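Local atomic coordinates of esterase A (Caulobacter crescentus, PDB entry 5GKV), a protein that probably hydrolyses ester bonds, as an esterase related to the penicillin-binding proteins and serine beta-lactamases. Residues G18-R23 with V55-G60; E29-N34 with V376-A381; G38-A43 with G358-N363; R44-I49 with T269-A274. All blocks are in the same frame, centred on the assembly; numbering follows the deposited sequence.

Contact 1: residues G18-R23 with V55-G60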
loop_
_atom_site.group_PDB
_atom_site.type_symbol
_atom_site.label_atom_id
_atom_site.label_comp_id
_atom_site.label_asym_id
_atom_site.label_seq_id
_atom_site.Cartn_x
_atom_site.Cartn_y
_atom_site.Cartn_z
ATOM N N GLY A 18 -7.144 22.201 -9.358
ATOM C CA GLY A 18 -8.023 21.210 -8.760
ATOM C C GLY A 18 -9.136 21.840 -7.945
ATOM O O GLY A 18 -9.543 22.977 -8.211
ATOM N N VAL A 19 -9.619 21.143 -6.927
ATOM C CA VAL A 19 -10.712 21.642 -6.106
ATOM C C VAL A 19 -10.224 21.711 -4.668
ATOM O O VAL A 19 -9.567 20.784 -4.173
ATOM C CB VAL A 19 -11.994 20.789 -6.277
ATOM C CG1 VAL A 19 -11.850 19.425 -5.675
ATOM C CG2 VAL A 19 -13.224 21.510 -5.721
ATOM N N CYS A 20 -10.477 22.839 -4.027
ATOM C CA CYS A 20 -10.107 22.993 -2.625
ATOM C C CYS A 20 -10.987 24.078 -2.031
ATOM O O CYS A 20 -10.717 25.270 -2.225
ATOM C CB CYS A 20 -8.631 23.348 -2.462
ATOM S SG CYS A 20 -8.036 23.219 -0.734
ATOM N N PRO A 21 -12.063 23.704 -1.339
ATOM C CA PRO A 21 -12.971 24.709 -0.781
ATOM C C PRO A 21 -12.252 25.596 0.223
ATOM O O PRO A 21 -11.183 25.264 0.741
ATOM C CB PRO A 21 -14.062 23.873 -0.095
ATOM C CG PRO A 21 -13.897 22.509 -0.602
ATOM C CD PRO A 21 -12.451 22.347 -0.952
ATOM N N ASP A 22 -12.866 26.757 0.474
ATOM C CA ASP A 22 -12.365 27.703 1.467
ATOM C C ASP A 22 -12.058 27.028 2.810
ATOM O O ASP A 22 -11.096 27.397 3.497
ATOM C CB ASP A 22 -13.399 28.816 1.629
ATOM C CG ASP A 22 -13.066 29.776 2.749
ATOM O OD1 ASP A 22 -12.113 30.575 2.572
ATOM O OD2 ASP A 22 -13.775 29.737 3.789
ATOM N N ARG A 23 -12.861 26.035 3.199
ATOM C CA ARG A 23 -12.612 25.363 4.472
ATOM C C ARG A 23 -11.213 24.757 4.533
ATOM O O ARG A 23 -10.608 24.705 5.612
ATOM C CB ARG A 23 -13.654 24.279 4.712
ATOM C CG ARG A 23 -13.393 23.481 5.978
ATOM C CD ARG A 23 -14.612 22.715 6.398
ATOM N NE ARG A 23 -14.562 22.395 7.816
ATOM C CZ ARG A 23 -15.145 21.327 8.351
ATOM N NH1 ARG A 23 -15.811 20.473 7.575
ATOM N NH2 ARG A 23 -15.047 21.105 9.658
ATOM N N VAL A 55 -11.150 17.658 -1.257
ATOM C CA VAL A 55 -9.951 18.332 -1.744
ATOM C C VAL A 55 -9.309 17.418 -2.770
ATOM O O VAL A 55 -9.149 16.222 -2.520
ATOM C CB VAL A 55 -8.951 18.631 -0.613
ATOM C CG1 VAL A 55 -7.673 19.310 -1.177
ATOM C CG2 VAL A 55 -9.599 19.469 0.490
ATOM N N ASP A 56 -8.946 17.974 -3.919
ATOM C CA ASP A 56 -8.250 17.201 -4.946
ATOM C C ASP A 56 -7.354 18.187 -5.688
ATOM O O ASP A 56 -7.819 18.886 -6.594
ATOM C CB ASP A 56 -9.252 16.507 -5.865
ATOM C CG ASP A 56 -8.592 15.799 -7.035
ATOM O OD1 ASP A 56 -7.389 15.476 -6.944
ATOM O OD2 ASP A 56 -9.290 15.563 -8.057
ATOM N N LEU A 57 -6.092 18.270 -5.278
ATOM C CA LEU A 57 -5.157 19.251 -5.814
ATOM C C LEU A 57 -4.054 18.568 -6.607
ATOM O O LEU A 57 -3.544 17.523 -6.194
ATOM C CB LEU A 57 -4.523 20.078 -4.698
ATOM C CG LEU A 57 -5.461 21.013 -3.946
ATOM C CD1 LEU A 57 -4.690 21.614 -2.798
ATOM C CD2 LEU A 57 -6.002 22.094 -4.878
ATOM N N MET A 58 -3.665 19.202 -7.716
ATOM C CA MET A 58 -2.643 18.716 -8.636
ATOM C C MET A 58 -1.568 19.779 -8.805
ATOM O O MET A 58 -1.875 20.970 -8.843
ATOM C CB MET A 58 -3.255 18.401 -10.006
ATOM C CG MET A 58 -4.179 17.174 -10.015
ATOM S SD MET A 58 -5.220 17.173 -11.490
ATOM C CE MET A 58 -6.356 18.507 -11.054
ATOM N N GLY A 59 -0.307 19.360 -8.937
ATOM C CA GLY A 59 0.742 20.319 -9.225
ATOM C C GLY A 59 1.889 19.678 -9.972
ATOM O O GLY A 59 2.081 18.456 -9.921
ATOM N N GLY A 60 2.635 20.518 -10.704
ATOM C CA GLY A 60 3.872 20.042 -11.312
ATOM C C GLY A 60 3.660 19.124 -12.514
ATOM O O GLY A 60 2.701 19.269 -13.285
#

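Contact 2: residues E29-N34 with V376-A381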
loop_
_atom_site.group_PDB
_atom_site.type_symbol
_atom_site.label_atom_id
_atom_site.label_comp_id
_atom_site.label_asym_id
_atom_site.label_seq_id
_atom_site.Cartn_x
_atom_site.Cartn_y
_atom_site.Cartn_z
ATOM N N GLU A 29 -2.309 25.821 0.737
ATOM C CA GLU A 29 -1.086 26.534 1.104
ATOM C C GLU A 29 0.080 25.571 1.304
ATOM O O GLU A 29 1.190 25.804 0.799
ATOM C CB GLU A 29 -1.315 27.338 2.383
ATOM C CG GLU A 29 -2.251 28.514 2.219
ATOM C CD GLU A 29 -1.544 29.751 1.688
ATOM O OE1 GLU A 29 -0.307 29.861 1.871
ATOM O OE2 GLU A 29 -2.229 30.611 1.100
ATOM N N VAL A 30 -0.147 24.499 2.067
ATOM C CA VAL A 30 0.898 23.508 2.321
ATOM C C VAL A 30 1.301 22.814 1.028
ATOM O O VAL A 30 2.496 22.600 0.766
ATOM C CB VAL A 30 0.422 22.499 3.381
ATOM C CG1 VAL A 30 1.402 21.324 3.489
ATOM C CG2 VAL A 30 0.266 23.207 4.749
ATOM N N PHE A 31 0.305 22.460 0.201
ATOM C CA PHE A 31 0.559 21.844 -1.098
ATOM C C PHE A 31 1.468 22.728 -1.944
ATOM O O PHE A 31 2.500 22.277 -2.448
ATOM C CB PHE A 31 -0.785 21.585 -1.797
ATOM C CG PHE A 31 -0.717 20.656 -2.986
ATOM C CD1 PHE A 31 -0.605 19.284 -2.813
ATOM C CD2 PHE A 31 -0.803 21.160 -4.269
ATOM C CE1 PHE A 31 -0.560 18.420 -3.913
ATOM C CE2 PHE A 31 -0.763 20.309 -5.380
ATOM C CZ PHE A 31 -0.648 18.934 -5.197
ATOM N N GLU A 32 1.107 24.004 -2.094
ATOM C CA GLU A 32 1.974 24.928 -2.822
ATOM C C GLU A 32 3.380 24.964 -2.233
ATOM O O GLU A 32 4.366 24.982 -2.973
ATOM C CB GLU A 32 1.354 26.329 -2.824
ATOM C CG GLU A 32 2.277 27.406 -3.381
ATOM C CD GLU A 32 1.639 28.796 -3.333
ATOM O OE1 GLU A 32 2.391 29.781 -3.133
ATOM O OE2 GLU A 32 0.401 28.891 -3.507
ATOM N N GLN A 33 3.496 24.977 -0.901
ATOM C CA GLN A 33 4.822 25.031 -0.295
ATOM C C GLN A 33 5.642 23.774 -0.584
ATOM O O GLN A 33 6.866 23.878 -0.738
ATOM C CB GLN A 33 4.719 25.251 1.212
ATOM C CG GLN A 33 6.077 25.503 1.895
ATOM C CD GLN A 33 6.617 26.892 1.573
ATOM O OE1 GLN A 33 5.855 27.864 1.507
ATOM N NE2 GLN A 33 7.926 26.986 1.348
ATOM N N ASN A 34 5.001 22.586 -0.654
ATOM C CA ASN A 34 5.738 21.362 -1.008
ATOM C C ASN A 34 6.462 21.513 -2.345
ATOM O O ASN A 34 7.535 20.932 -2.536
ATOM C CB ASN A 34 4.805 20.134 -1.086
ATOM C CG ASN A 34 4.405 19.590 0.279
ATOM O OD1 ASN A 34 4.997 19.937 1.300
ATOM N ND2 ASN A 34 3.378 18.744 0.300
ATOM N N VAL A 376 2.781 14.104 5.302
ATOM C CA VAL A 376 2.383 14.355 6.688
ATOM C C VAL A 376 1.873 15.785 6.849
ATOM O O VAL A 376 0.831 16.019 7.479
ATOM C CB VAL A 376 3.550 14.046 7.640
ATOM C CG1 VAL A 376 3.159 14.350 9.075
ATOM C CG2 VAL A 376 3.970 12.570 7.497
ATOM N N ARG A 377 2.586 16.758 6.278
ATOM C CA ARG A 377 2.162 18.155 6.388
ATOM C C ARG A 377 0.792 18.364 5.755
ATOM O O ARG A 377 -0.020 19.151 6.259
ATOM C CB ARG A 377 3.175 19.083 5.716
ATOM C CG ARG A 377 4.523 19.223 6.413
ATOM C CD ARG A 377 5.339 20.378 5.766
ATOM N NE ARG A 377 5.839 20.037 4.429
ATOM C CZ ARG A 377 7.022 19.467 4.202
ATOM N NH1 ARG A 377 7.835 19.200 5.223
ATOM N NH2 ARG A 377 7.407 19.185 2.960
ATOM N N LEU A 378 0.524 17.694 4.628
ATOM C CA LEU A 378 -0.770 17.843 3.962
ATOM C C LEU A 378 -1.897 17.275 4.815
ATOM O O LEU A 378 -2.947 17.911 4.988
ATOM C CB LEU A 378 -0.747 17.155 2.585
ATOM C CG LEU A 378 0.083 17.873 1.509
ATOM C CD1 LEU A 378 0.314 16.966 0.286
ATOM C CD2 LEU A 378 -0.607 19.202 1.095
ATOM N N ILE A 379 -1.690 16.077 5.366
ATOM C CA ILE A 379 -2.715 15.443 6.192
ATOM C C ILE A 379 -2.953 16.262 7.454
ATOM O O ILE A 379 -4.092 16.424 7.905
ATOM C CB ILE A 379 -2.308 13.990 6.508
ATOM C CG1 ILE A 379 -2.286 13.158 5.209
ATOM C CG2 ILE A 379 -3.255 13.357 7.531
ATOM C CD1 ILE A 379 -1.593 11.800 5.353
ATOM N N GLU A 380 -1.885 16.795 8.040
ATOM C CA GLU A 380 -2.053 17.600 9.245
ATOM C C GLU A 380 -2.818 18.884 8.939
ATOM O O GLU A 380 -3.697 19.293 9.709
ATOM C CB GLU A 380 -0.677 17.877 9.870
ATOM C CG GLU A 380 -0.070 16.576 10.433
ATOM C CD GLU A 380 1.271 16.763 11.127
ATOM O OE1 GLU A 380 1.953 17.769 10.847
ATOM O OE2 GLU A 380 1.638 15.899 11.962
ATOM N N ALA A 381 -2.552 19.500 7.787
ATOM C CA ALA A 381 -3.329 20.671 7.391
ATOM C C ALA A 381 -4.795 20.326 7.165
ATOM O O ALA A 381 -5.692 21.126 7.481
ATOM C CB ALA A 381 -2.743 21.294 6.120
#

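Contact 3: residues G38-A43 with G358-N363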
loop_
_atom_site.group_PDB
_atom_site.type_symbol
_atom_site.label_atom_id
_atom_site.label_comp_id
_atom_site.label_asym_id
_atom_site.label_seq_id
_atom_site.Cartn_x
_atom_site.Cartn_y
_atom_site.Cartn_z
ATOM N N GLY A 38 12.089 23.210 -5.170
ATOM C CA GLY A 38 12.268 21.916 -5.811
ATOM C C GLY A 38 11.900 20.713 -4.969
ATOM O O GLY A 38 12.567 19.677 -5.063
ATOM N N GLY A 39 10.839 20.809 -4.166
ATOM C CA GLY A 39 10.473 19.661 -3.349
ATOM C C GLY A 39 9.724 18.558 -4.076
ATOM O O GLY A 39 9.557 17.457 -3.523
ATOM N N GLU A 40 9.285 18.819 -5.305
ATOM C CA GLU A 40 8.411 17.909 -6.032
ATOM C C GLU A 40 8.853 17.800 -7.478
ATOM O O GLU A 40 9.602 18.644 -7.992
ATOM C CB GLU A 40 6.946 18.398 -6.013
ATOM C CG GLU A 40 6.308 18.456 -4.626
ATOM C CD GLU A 40 5.854 17.085 -4.105
ATOM O OE1 GLU A 40 6.415 16.039 -4.510
ATOM O OE2 GLU A 40 4.916 17.062 -3.275
ATOM N N LEU A 41 8.340 16.759 -8.142
ATOM C CA LEU A 41 8.217 16.760 -9.598
ATOM C C LEU A 41 6.745 17.002 -9.928
ATOM O O LEU A 41 6.370 18.112 -10.308
ATOM C CB LEU A 41 8.731 15.453 -10.203
ATOM C CG LEU A 41 8.625 15.307 -11.726
ATOM C CD1 LEU A 41 9.349 16.487 -12.424
ATOM C CD2 LEU A 41 9.209 13.970 -12.186
ATOM N N GLY A 42 5.899 15.990 -9.737
ATOM C CA GLY A 42 4.463 16.187 -9.776
ATOM C C GLY A 42 3.801 15.444 -8.630
ATOM O O GLY A 42 4.361 14.489 -8.070
ATOM N N ALA A 43 2.594 15.896 -8.276
ATOM C CA ALA A 43 1.911 15.282 -7.145
ATOM C C ALA A 43 0.420 15.582 -7.195
ATOM O O ALA A 43 -0.028 16.568 -7.795
ATOM C CB ALA A 43 2.499 15.766 -5.809
ATOM N N GLY A 358 -7.724 9.839 2.926
ATOM C CA GLY A 358 -6.930 10.639 2.004
ATOM C C GLY A 358 -5.844 9.824 1.340
ATOM O O GLY A 358 -5.571 8.677 1.712
ATOM N N ALA A 359 -5.216 10.446 0.343
ATOM C CA ALA A 359 -4.070 9.821 -0.297
ATOM C C ALA A 359 -3.170 10.897 -0.873
ATOM O O ALA A 359 -3.647 11.910 -1.387
ATOM C CB ALA A 359 -4.507 8.849 -1.407
ATOM N N TYR A 360 -1.866 10.667 -0.773
ATOM C CA TYR A 360 -0.849 11.501 -1.404
ATOM C C TYR A 360 -0.106 10.630 -2.409
ATOM O O TYR A 360 0.423 9.577 -2.040
ATOM C CB TYR A 360 0.099 12.059 -0.347
ATOM C CG TYR A 360 1.350 12.718 -0.887
ATOM C CD1 TYR A 360 1.306 14.008 -1.430
ATOM C CD2 TYR A 360 2.575 12.068 -0.823
ATOM C CE1 TYR A 360 2.459 14.614 -1.914
ATOM C CE2 TYR A 360 3.715 12.659 -1.293
ATOM C CZ TYR A 360 3.659 13.933 -1.838
ATOM O OH TYR A 360 4.817 14.518 -2.311
ATOM N N VAL A 361 -0.071 11.059 -3.670
ATOM C CA VAL A 361 0.540 10.269 -4.736
ATOM C C VAL A 361 1.473 11.190 -5.510
ATOM O O VAL A 361 1.038 12.227 -6.021
ATOM C CB VAL A 361 -0.518 9.648 -5.661
ATOM C CG1 VAL A 361 0.170 8.891 -6.801
ATOM C CG2 VAL A 361 -1.450 8.691 -4.850
ATOM N N MET A 362 2.750 10.829 -5.587
ATOM C CA MET A 362 3.724 11.718 -6.212
ATOM C C MET A 362 4.731 10.887 -6.984
ATOM O O MET A 362 4.805 9.669 -6.825
ATOM C CB MET A 362 4.442 12.596 -5.170
ATOM C CG MET A 362 5.573 11.883 -4.381
ATOM S SD MET A 362 5.159 10.329 -3.512
ATOM C CE MET A 362 6.484 9.281 -4.114
ATOM N N ASN A 363 5.539 11.555 -7.814
ATOM C CA ASN A 363 6.522 10.811 -8.588
ATOM C C ASN A 363 7.970 11.173 -8.281
ATOM O O ASN A 363 8.865 10.462 -8.746
ATOM C CB ASN A 363 6.255 10.940 -10.103
ATOM C CG ASN A 363 6.285 12.375 -10.606
ATOM O OD1 ASN A 363 6.331 13.318 -9.831
ATOM N ND2 ASN A 363 6.221 12.537 -11.932
#

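Contact 4: residues R44-I49 with T269-A274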
loop_
_atom_site.group_PDB
_atom_site.type_symbol
_atom_site.label_atom_id
_atom_site.label_comp_id
_atom_site.label_asym_id
_atom_site.label_seq_id
_atom_site.Cartn_x
_atom_site.Cartn_y
_atom_site.Cartn_z
ATOM N N ARG A 44 -0.338 14.731 -6.520
ATOM C CA ARG A 44 -1.766 14.945 -6.343
ATOM C C ARG A 44 -2.132 14.538 -4.923
ATOM O O ARG A 44 -1.646 13.516 -4.409
ATOM C CB ARG A 44 -2.574 14.146 -7.380
ATOM C CG ARG A 44 -4.055 14.519 -7.463
ATOM C CD ARG A 44 -4.723 13.756 -8.597
ATOM N NE ARG A 44 -6.094 14.189 -8.868
ATOM C CZ ARG A 44 -6.834 13.654 -9.841
ATOM N NH1 ARG A 44 -6.329 12.672 -10.592
ATOM N NH2 ARG A 44 -8.061 14.075 -10.051
ATOM N N PHE A 45 -2.952 15.360 -4.272
ATOM C CA PHE A 45 -3.386 15.083 -2.907
ATOM C C PHE A 45 -4.898 15.169 -2.879
ATOM O O PHE A 45 -5.470 16.169 -3.322
ATOM C CB PHE A 45 -2.810 16.062 -1.882
ATOM C CG PHE A 45 -3.293 15.810 -0.467
ATOM C CD1 PHE A 45 -2.809 14.730 0.264
ATOM C CD2 PHE A 45 -4.219 16.663 0.137
ATOM C CE1 PHE A 45 -3.255 14.484 1.574
ATOM C CE2 PHE A 45 -4.664 16.434 1.447
ATOM C CZ PHE A 45 -4.180 15.346 2.168
ATOM N N ALA A 46 -5.530 14.144 -2.330
ATOM C CA ALA A 46 -6.979 14.084 -2.251
ATOM C C ALA A 46 -7.388 13.792 -0.818
ATOM O O ALA A 46 -6.763 12.965 -0.146
ATOM C CB ALA A 46 -7.551 13.017 -3.204
ATOM N N PHE A 47 -8.456 14.456 -0.372
ATOM C CA PHE A 47 -8.973 14.301 0.979
ATOM C C PHE A 47 -10.477 14.122 0.881
ATOM O O PHE A 47 -11.137 14.821 0.106
ATOM C CB PHE A 47 -8.603 15.522 1.848
ATOM C CG PHE A 47 -8.908 15.348 3.302
ATOM C CD1 PHE A 47 -8.088 14.565 4.104
ATOM C CD2 PHE A 47 -9.992 15.995 3.879
ATOM C CE1 PHE A 47 -8.355 14.419 5.458
ATOM C CE2 PHE A 47 -10.265 15.853 5.238
ATOM C CZ PHE A 47 -9.452 15.057 6.022
ATOM N N ALA A 48 -11.010 13.159 1.639
ATOM C CA ALA A 48 -12.401 12.758 1.502
ATOM C C ALA A 48 -13.081 12.735 2.864
ATOM O O ALA A 48 -12.473 12.388 3.878
ATOM C CB ALA A 48 -12.533 11.375 0.837
ATOM N N ILE A 49 -14.357 13.108 2.865
ATOM C CA ILE A 49 -15.194 13.093 4.056
ATOM C C ILE A 49 -16.363 12.183 3.750
ATOM O O ILE A 49 -17.095 12.422 2.784
ATOM C CB ILE A 49 -15.683 14.499 4.440
ATOM C CG1 ILE A 49 -14.502 15.385 4.827
ATOM C CG2 ILE A 49 -16.688 14.410 5.588
ATOM C CD1 ILE A 49 -14.883 16.846 5.024
ATOM N N THR A 269 -4.587 7.030 -9.179
ATOM C CA THR A 269 -4.599 8.450 -8.850
ATOM C C THR A 269 -4.912 8.619 -7.368
ATOM O O THR A 269 -5.439 7.710 -6.708
ATOM C CB THR A 269 -5.649 9.215 -9.656
ATOM O OG1 THR A 269 -6.952 8.784 -9.238
ATOM C CG2 THR A 269 -5.466 9.005 -11.160
ATOM N N ALA A 270 -4.582 9.798 -6.845
ATOM C CA ALA A 270 -4.848 10.061 -5.431
ATOM C C ALA A 270 -6.337 9.991 -5.098
ATOM O O ALA A 270 -6.697 9.324 -4.107
ATOM C CB ALA A 270 -4.227 11.405 -5.045
ATOM N N PRO A 271 -7.251 10.590 -5.876
ATOM C CA PRO A 271 -8.679 10.449 -5.525
ATOM C C PRO A 271 -9.180 9.014 -5.542
ATOM O O PRO A 271 -10.073 8.665 -4.759
ATOM C CB PRO A 271 -9.392 11.300 -6.588
ATOM C CG PRO A 271 -8.361 12.220 -7.115
ATOM C CD PRO A 271 -7.070 11.473 -7.047
ATOM N N ALA A 272 -8.679 8.179 -6.453
ATOM C CA ALA A 272 -9.104 6.783 -6.454
ATOM C C ALA A 272 -8.818 6.131 -5.105
ATOM O O ALA A 272 -9.690 5.454 -4.534
ATOM C CB ALA A 272 -8.420 6.020 -7.590
ATOM N N LEU A 273 -7.620 6.366 -4.550
ATOM C CA LEU A 273 -7.285 5.789 -3.249
ATOM C C LEU A 273 -8.088 6.437 -2.131
ATOM O O LEU A 273 -8.522 5.753 -1.190
ATOM C CB LEU A 273 -5.781 5.922 -2.974
ATOM C CG LEU A 273 -4.900 5.076 -3.906
ATOM C CD1 LEU A 273 -3.450 5.535 -3.792
ATOM C CD2 LEU A 273 -5.035 3.588 -3.573
ATOM N N ALA A 274 -8.294 7.750 -2.206
ATOM C CA ALA A 274 -9.054 8.424 -1.156
ATOM C C ALA A 274 -10.488 7.918 -1.114
ATOM O O ALA A 274 -11.068 7.761 -0.031
ATOM C CB ALA A 274 -9.013 9.950 -1.359
#

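Contact 1: residues G18-R23 with V55-G60
Val19 and Asp56 form an antiparallel hydrogen-bonded pair at the border of the central beta sheet. Here the chain before helix 25-35 runs briefly along strand 52-60. Two backbone bonds join the pair. Val19 N donates to Asp56 O, and Asp56 N donates back to Val19 O in a nearly straight bond (2.9 Å, 173° at the hydrogen). The two side chains lie on the same face of the sheet and cross at about a right angle. CG1 of Val19 takes the crowded position between its own N and carbonyl carbon (chi1 70°). This turns the methyl over the other strand, 3.9 Å from Asp56 CB. The Asp56 carboxylate forms a salt bridge with Arg44 on the next strand. On the other face, Cys20 meets Val55 and Leu57. Its CB rests 3.8 Å from Leu57 CD2, and its SG lies 4.0 Å from Val55 CG1. Pro21 adds a looser contact, with CD 4.3 Å from Val55 CG2. Helix 25-35 covers this apolar face through Val27, Arg28 and Phe31. The chain turns a corner at Gly18, which still pairs with Leu57 as a non-hydrogen-bonded pair. There Gly18 CA makes a CH...O contact of 3.2 Å with Asp56 O. Met58 reaches the same glycine by a bend at chi3 (-73°), which sets its CE 3.9 Å from Gly18 CA.

Contact 2: residues E29-N34 with V376-A381
Val30 lies over the start of the Arg377 side chain, with its CG1 3.6 Å from Arg377 CB. Its other methyl, CG2, meets Ala381 CB at 3.8 Å, one turn further along the partner helix. Leu378 fills the side nearer the sheet. Its CD2 packs 3.8 Å from Phe31 CB, while its CD1 comes to the edge of the Phe31 ring, in the ring plane. The polar part lies at Asn34. Arg377 holds the amide oxygen side-on with two nitrogens: NE is 3.2 Å and NH2 3.0 Å from Asn34 OD1. OD1 lies in the guanidinium plane, but the amide is turned 65° from that plane. Only NE therefore approaches in the carbonyl plane, and NH2 sits above it. A bend at chi3 (-72°) brings the guanidinium back to Asn34. The amide nitrogen faces the other way: ND2 donates to Arg374 O and rests 3.5 Å from Leu378 CD1. Both ends of the amide are thus used, which fixes its rotation. The segments run antiparallel (168°). Such pairing of the N-terminal and C-terminal helices on one face of the sheet is characteristic of the serine beta-lactamase and penicillin-binding protein fold.

Contact 3: residues G38-A43 with G358-N363
Two hydrogen bonds join Gly42 and Asn363, one to a side-chain oxygen and one between backbones. Gly42 N donates to Asn363 OD1 over 2.7 Å, in the carbonyl plane and on a lone pair. Asn363 N donates to Gly42 O in a longer bond of 3.2 Å. The asparagine reaches back because its CG stands between its own N and carbonyl carbon (chi1 59°). ND2 is held by Asp220 O and Phe61 O, so the amide is pinned at both ends. The Leu41 side chain crosses that of Asn363 at about a right angle, with Leu41 CD2 3.3 Å from Asn363 ND2. A third hydrogen bond joins two side chains that come from opposite directions. Tyr360 OH donates to Glu40 OE2 over 2.7 Å, and OE2 accepts with its syn lone pair. OE2 lies at the ring edge, in the ring plane, and the carboxylate is turned 36° from it. OE1 forms a salt bridge with Arg374, which would favour a charged Glu40. Apolar contact is modest: Ala43 CB touches Met362 CB at 3.8 Å in a non-hydrogen-bonded pair. In the antiparallel sheet of the beta-lactamase-like fold, strand 42-49 runs between strands 356-362 and 52-60. Tyr360 packs on helix 373-384, and Ala43 on Phe35 of helix 25-35. Val361 turns to the other face, against helix 270-281.

Contact 4: residues R44-I49 with T269-A274
Arg44 NE forms a salt bridge with Asp56 OD1, while Pro271 lies over one face of the same guanidinium. NH1 is bonded to Pro72 O, and NH2 is satisfied as well. The Arg44 chain is extended from CG to NE, with CG anti to the backbone N (chi1 -168°). This stretches it alongside the first turn of the helix, and it crosses the proline ring at about a right angle. Pro271 CG stands 3.3 Å above the guanidinium plane, offset toward the rim. Pro271 CD is 3.4 Å from Arg44 NE. Arg44 runs alongside Thr269, with NH1 3.6 Å from Thr269 CB. Ala270 CB touches Arg44 O at 3.4 Å. Thr269 is the N-cap: its OG1 accepts a weak bond from Ala272 N. Further along the strand, Ala46 CB fits against the helix backbone, 3.6 Å from Pro271 N and 3.9 Å from Ala274 CB. Ala48 meets Ala274 more loosely. No hydrogen bond crosses the two segments. Helix 270-281 packs on the sheet face opposite helices 25-35 and 373-384, as in the beta-lactamase fold. Small methyl groups on both sides allow close approach: the strand and helix axes come within 7.2 Å, at 26° to each other. The buried charge of Arg44 is balanced by Asp56 on the neighbouring strand.

Contacts 1 and 3 pair strands of one antiparallel sheet; contacts 2 and 4 involve the helices on its two faces. Contacts 3 and 4 share strand 42-49, and their centres lie about 12 Å apart. Contact 1 extends the sheet on the other side of that strand, through 52-60; its centre is about 10 Å from that of contact 4. Phe31 of contact 2 reaches strand 52-60, with CZ 3.4 Å from Leu57 O, and also packs on Phe45. Leu378 CD1 meets Tyr360 CD1 at 3.6 Å, which joins contacts 2 and 3. Contact 4 holds its helix on the face opposite contact 2. In related enzymes the active site lies between this sheet domain and a helical domain.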